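Local coordinates for protein TsrD (Streptomyces laurentii, PDB 5X7L) that belongs to the SnoaL-like family of the NTF2 clan and folds as helices packed against a curved antiparallel sheet, at residues 111-115 with 116-120; 51-54 with 55-59. One frame throughout, in Å; residues are numbered along the deposited sequence.

Contact 1 (111-115 with 116-120)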
loop_
_atom_site.group_PDB
_atom_site.type_symbol
_atom_site.label_atom_id
_atom_site.label_comp_id
_atom_site.label_asym_id
_atom_site.label_seq_id
_atom_site.Cartn_x
_atom_site.Cartn_y
_atom_site.Cartn_z
ATOM N N LEU B 111 11.548 4.902 -5.865
ATOM C CA LEU B 111 12.306 6.092 -6.233
ATOM C C LEU B 111 13.290 5.727 -7.342
ATOM O O LEU B 111 14.045 4.764 -7.212
ATOM C CB LEU B 111 13.063 6.633 -5.019
ATOM C CG LEU B 111 13.971 7.849 -5.225
ATOM C CD1 LEU B 111 13.158 9.083 -5.586
ATOM C CD2 LEU B 111 14.811 8.094 -3.976
ATOM N N ILE B 112 13.280 6.502 -8.422
ATOM C CA ILE B 112 14.163 6.273 -9.562
ATOM C C ILE B 112 15.399 7.168 -9.470
ATOM O O ILE B 112 15.280 8.390 -9.386
ATOM C CB ILE B 112 13.424 6.533 -10.894
ATOM C CG1 ILE B 112 12.192 5.626 -11.004
ATOM C CG2 ILE B 112 14.355 6.320 -12.083
ATOM C CD1 ILE B 112 11.181 6.084 -12.032
ATOM N N GLU B 113 16.576 6.542 -9.478
ATOM C CA GLU B 113 17.861 7.240 -9.519
ATOM C C GLU B 113 18.730 6.580 -10.567
ATOM O O GLU B 113 18.808 5.354 -10.623
ATOM C CB GLU B 113 18.580 7.177 -8.173
ATOM C CG GLU B 113 17.914 7.972 -7.069
ATOM C CD GLU B 113 18.604 7.818 -5.724
ATOM O OE1 GLU B 113 19.557 7.017 -5.609
ATOM O OE2 GLU B 113 18.178 8.498 -4.770
ATOM N N ASP B 114 19.387 7.391 -11.390
ATOM C CA ASP B 114 20.262 6.878 -12.440
ATOM C C ASP B 114 19.524 5.870 -13.323
ATOM O O ASP B 114 20.094 4.866 -13.747
ATOM C CB ASP B 114 21.518 6.242 -11.831
ATOM C CG ASP B 114 22.280 7.200 -10.935
ATOM O OD1 ASP B 114 22.549 8.339 -11.369
ATOM O OD2 ASP B 114 22.608 6.814 -9.793
ATOM N N GLY B 115 18.246 6.137 -13.580
ATOM C CA GLY B 115 17.441 5.301 -14.462
ATOM C C GLY B 115 17.011 3.954 -13.901
ATOM O O GLY B 115 16.518 3.112 -14.652
ATOM N N LEU B 116 17.181 3.754 -12.593
ATOM C CA LEU B 116 16.867 2.479 -11.943
ATOM C C LEU B 116 16.140 2.724 -10.625
ATOM O O LEU B 116 16.253 3.800 -10.041
ATOM C CB LEU B 116 18.150 1.683 -11.688
ATOM C CG LEU B 116 18.943 1.276 -12.934
ATOM C CD1 LEU B 116 20.347 0.830 -12.557
ATOM C CD2 LEU B 116 18.230 0.172 -13.706
ATOM N N PHE B 117 15.400 1.729 -10.145
ATOM C CA PHE B 117 14.791 1.835 -8.819
ATOM C C PHE B 117 15.889 1.745 -7.764
ATOM O O PHE B 117 16.674 0.801 -7.768
ATOM C CB PHE B 117 13.764 0.730 -8.574
ATOM C CG PHE B 117 12.634 0.688 -9.569
ATOM C CD1 PHE B 117 12.106 1.850 -10.124
ATOM C CD2 PHE B 117 12.070 -0.530 -9.924
ATOM C CE1 PHE B 117 11.054 1.788 -11.025
ATOM C CE2 PHE B 117 11.020 -0.598 -10.822
ATOM C CZ PHE B 117 10.509 0.562 -11.375
ATOM N N ALA B 118 15.940 2.721 -6.860
ATOM C CA ALA B 118 17.017 2.805 -5.869
ATOM C C ALA B 118 16.539 2.621 -4.434
ATOM O O ALA B 118 17.348 2.413 -3.530
ATOM C CB ALA B 118 17.744 4.137 -6.001
ATOM N N GLN B 119 15.232 2.700 -4.227
ATOM C CA GLN B 119 14.659 2.644 -2.900
ATOM C C GLN B 119 13.156 2.426 -3.050
ATOM O O GLN B 119 12.597 2.753 -4.094
ATOM C CB GLN B 119 15.000 3.956 -2.187
ATOM C CG GLN B 119 14.092 4.389 -1.080
ATOM C CD GLN B 119 14.596 5.623 -0.362
ATOM O OE1 GLN B 119 15.433 6.386 -0.865
ATOM N NE2 GLN B 119 14.089 5.821 0.834
ATOM N N HIS B 120 12.506 1.860 -2.036
ATOM C CA HIS B 120 11.052 1.712 -2.068
ATOM C C HIS B 120 10.408 1.957 -0.715
ATOM O O HIS B 120 11.060 1.888 0.327
ATOM C CB HIS B 120 10.635 0.325 -2.579
ATOM C CG HIS B 120 10.902 -0.787 -1.613
ATOM N ND1 HIS B 120 12.036 -1.564 -1.676
ATOM C CD2 HIS B 120 10.184 -1.249 -0.562
ATOM C CE1 HIS B 120 12.007 -2.460 -0.706
ATOM N NE2 HIS B 120 10.896 -2.287 -0.013
#

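Contact 2 (51-54 with 55-59)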
loop_
_atom_site.group_PDB
_atom_site.type_symbol
_atom_site.label_atom_id
_atom_site.label_comp_id
_atom_site.label_asym_id
_atom_site.label_seq_id
_atom_site.Cartn_x
_atom_site.Cartn_y
_atom_site.Cartn_z
ATOM N N ARG B 51 18.492 -9.393 -4.320
ATOM C CA ARG B 51 18.798 -10.706 -4.884
ATOM C C ARG B 51 18.500 -11.805 -3.864
ATOM O O ARG B 51 17.970 -12.862 -4.213
ATOM C CB ARG B 51 20.258 -10.790 -5.321
ATOM C CG ARG B 51 20.626 -9.853 -6.454
ATOM C CD ARG B 51 22.125 -9.826 -6.656
ATOM N NE ARG B 51 22.510 -8.989 -7.782
ATOM C CZ ARG B 51 23.761 -8.636 -8.063
ATOM N NH1 ARG B 51 24.760 -9.012 -7.273
ATOM N NH2 ARG B 51 24.015 -7.898 -9.134
ATOM N N ALA B 52 18.840 -11.545 -2.604
ATOM C CA ALA B 52 18.574 -12.497 -1.525
ATOM C C ALA B 52 17.074 -12.759 -1.364
ATOM O O ALA B 52 16.660 -13.890 -1.097
ATOM C CB ALA B 52 19.171 -11.998 -0.215
ATOM N N ALA B 53 16.266 -11.718 -1.524
ATOM C CA ALA B 53 14.813 -11.874 -1.458
ATOM C C ALA B 53 14.305 -12.812 -2.558
ATOM O O ALA B 53 13.482 -13.688 -2.295
ATOM C CB ALA B 53 14.122 -10.520 -1.543
ATOM N N ILE B 54 14.809 -12.641 -3.779
ATOM C CA ILE B 54 14.417 -13.513 -4.893
ATOM C C ILE B 54 14.713 -14.972 -4.564
ATOM O O ILE B 54 13.866 -15.840 -4.764
ATOM C CB ILE B 54 15.137 -13.143 -6.216
ATOM C CG1 ILE B 54 14.753 -11.734 -6.680
ATOM C CG2 ILE B 54 14.830 -14.165 -7.309
ATOM C CD1 ILE B 54 13.272 -11.517 -6.907
ATOM N N ARG B 55 15.912 -15.236 -4.053
ATOM C CA ARG B 55 16.304 -16.600 -3.710
ATOM C C ARG B 55 15.414 -17.172 -2.611
ATOM O O ARG B 55 15.031 -18.340 -2.664
ATOM C CB ARG B 55 17.770 -16.653 -3.284
ATOM C CG ARG B 55 18.740 -16.273 -4.388
ATOM C CD ARG B 55 20.160 -16.694 -4.049
ATOM N NE ARG B 55 20.629 -16.084 -2.806
ATOM C CZ ARG B 55 21.172 -14.873 -2.712
ATOM N NH1 ARG B 55 21.323 -14.112 -3.792
ATOM N NH2 ARG B 55 21.561 -14.414 -1.530
ATOM N N ARG B 56 15.077 -16.344 -1.625
ATOM C CA ARG B 56 14.221 -16.781 -0.522
ATOM C C ARG B 56 12.823 -17.153 -1.009
ATOM O O ARG B 56 12.296 -18.206 -0.645
ATOM C CB ARG B 56 14.130 -15.699 0.558
ATOM C CG ARG B 56 13.144 -16.021 1.672
ATOM C CD ARG B 56 13.212 -15.006 2.804
ATOM N NE ARG B 56 13.012 -13.635 2.337
ATOM C CZ ARG B 56 11.830 -13.089 2.056
ATOM N NH1 ARG B 56 10.709 -13.792 2.184
ATOM N NH2 ARG B 56 11.772 -11.829 1.642
ATOM N N TRP B 57 12.219 -16.294 -1.822
ATOM C CA TRP B 57 10.885 -16.578 -2.346
ATOM C C TRP B 57 10.881 -17.828 -3.222
ATOM O O TRP B 57 9.940 -18.619 -3.175
ATOM C CB TRP B 57 10.340 -15.398 -3.145
ATOM C CG TRP B 57 9.978 -14.200 -2.326
ATOM C CD1 TRP B 57 10.499 -12.948 -2.445
ATOM C CD2 TRP B 57 9.004 -14.131 -1.274
ATOM N NE1 TRP B 57 9.918 -12.102 -1.533
ATOM C CE2 TRP B 57 8.997 -12.803 -0.801
ATOM C CE3 TRP B 57 8.144 -15.063 -0.683
ATOM C CZ2 TRP B 57 8.159 -12.382 0.233
ATOM C CZ3 TRP B 57 7.311 -14.643 0.346
ATOM C CH2 TRP B 57 7.326 -13.313 0.793
ATOM N N ALA B 58 11.939 -18.003 -4.011
ATOM C CA ALA B 58 12.062 -19.165 -4.893
ATOM C C ALA B 58 12.096 -20.476 -4.110
ATOM O O ALA B 58 11.712 -21.526 -4.632
ATOM C CB ALA B 58 13.304 -19.040 -5.764
ATOM N N SER B 59 12.549 -20.412 -2.859
ATOM C CA SER B 59 12.654 -21.599 -2.015
ATOM C C SER B 59 11.443 -21.818 -1.103
ATOM O O SER B 59 11.193 -22.946 -0.678
ATOM C CB SER B 59 13.926 -21.528 -1.167
ATOM O OG SER B 59 13.866 -20.462 -0.237
#

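Contact 1 (111-115 with 116-120)
A beta hairpin with a two-residue loop, Asp114 and Gly115 at the corners of a type I' turn, closes at the hydrogen-bonded pair Glu113 and Leu116, where strand 101-113 ends and strand 116-124 begins. Both corner residues have positive phi, as that turn type requires. Glu113 N donates to Leu116 O at 2.8 Å, while the return bond from Leu116 N meets Glu113 O from well above its carbonyl plane (57° out of it). Next along, Ile112 and Phe117 form a non-hydrogen-bonded pair whose side chains lie side by side. Ile112 CG1 sits at the edge of the Phe117 ring, 3.9 Å from Phe117 CD1, on the side of the sheet that faces helix 6-22; Phe110 stacks on the same ring. Beyond this pair the register slips: Leu111 O takes Ala118 N at 2.8 Å, whereas Leu111 N donates to Gln119 O at 3.0 Å. Two residues thus stand opposite one, which is a beta bulge, and the psi of Ala118 (-14°) is far from the extended range. The bulge puts the Ala118 methyl on the same side of the sheet as Glu113 and alongside its side chain, whose CB lies 3.8 Å from Ala118 CB. Glu113 runs extended past its CG toward Arg37, which forms a salt bridge with Glu113 OE2 and also bonds Gln119 OE1, so one guanidinium ties the two strands together. On its way there the carboxylate passes the alanine methyl, with Glu113 OE1 3.4 Å from Ala118 CB.

Contact 2 (51-54 with 55-59)
The carbonyl oxygen of Arg56, a residue whose own amide N bonds Ala52 O at 3.0 Å one turn back, is gripped by several donors. Ser59 OG reaches Arg56 O at 2.8 Å and Ser59 N reaches it from the same face of the carbonyl plane; the hydroxyl of Thr60 is a further partner. The bond from Ser59 N spans three residues, and its alternative to Arg55 O is weak, consistent with a tightening of the last turn. Upstream the pattern is regular: Trp57 N donates to Ala53 O at 2.9 Å in a nearly straight bond (171°), and Arg55 N and Ala58 N use the oxygens of Arg51 and Ile54. Ala53 O is also met obliquely by the indole, with Trp57 CD1 only 3.1 Å away. Arg55 and Arg56 bend at chi3, and Arg51 does not. In Arg55 the bend (-59°) brings the guanidinium over Ala52, whose CA lies 3.5 Å above the guanidinium plane, toward its rim; Arg55 NH2 also touches Ala52 CB at 3.6 Å. Arg56 bends the other way (55°), placing its NH1 3.4 Å above one face of the Trp57 ring, near the rim, and its NH2 loosely by Ala53 CB. Arg51 extends away to Glu48 and Asp29. On the buried side, Ile54 packs on Ala19 and Tyr20 of helix 6-22, and the Trp57 ring meets Phe84 edge-to-face; the Trp57 side chain also lies about 4 Å from a bound isopropyl alcohol, probably from the crystallisation liquor. Repeated i to i+4 bonds, with Arg55 exposed, Ile54 and Trp57 buried, and Arg56 reaching over the indole, mark an amphipathic alpha-helix, here one of those covering the sheet of an NTF2-like fold.

Contact 2 comes first along the chain, in helix 47-60, and contact 1 follows at the hairpin joining strands 101-113 and 116-124. Their centres lie 21 Å apart and their nearest atoms about 8 Å, so neither touches the other. Helix 47-60 runs directly into strand 61-74, one outermost strand of the four-stranded antiparallel sheet within this chain, while strand 116-124 is the other. Two elements reach both sites: helix 6-22, which meets Ile54 in one and Phe117 in the other, and strand 77-88, through Phe84 and Ala78 respectively. Contact 2 thus belongs to the helical layer and contact 1 to a hairpin at the edge of the sheet, and helix 6-22 packs against both.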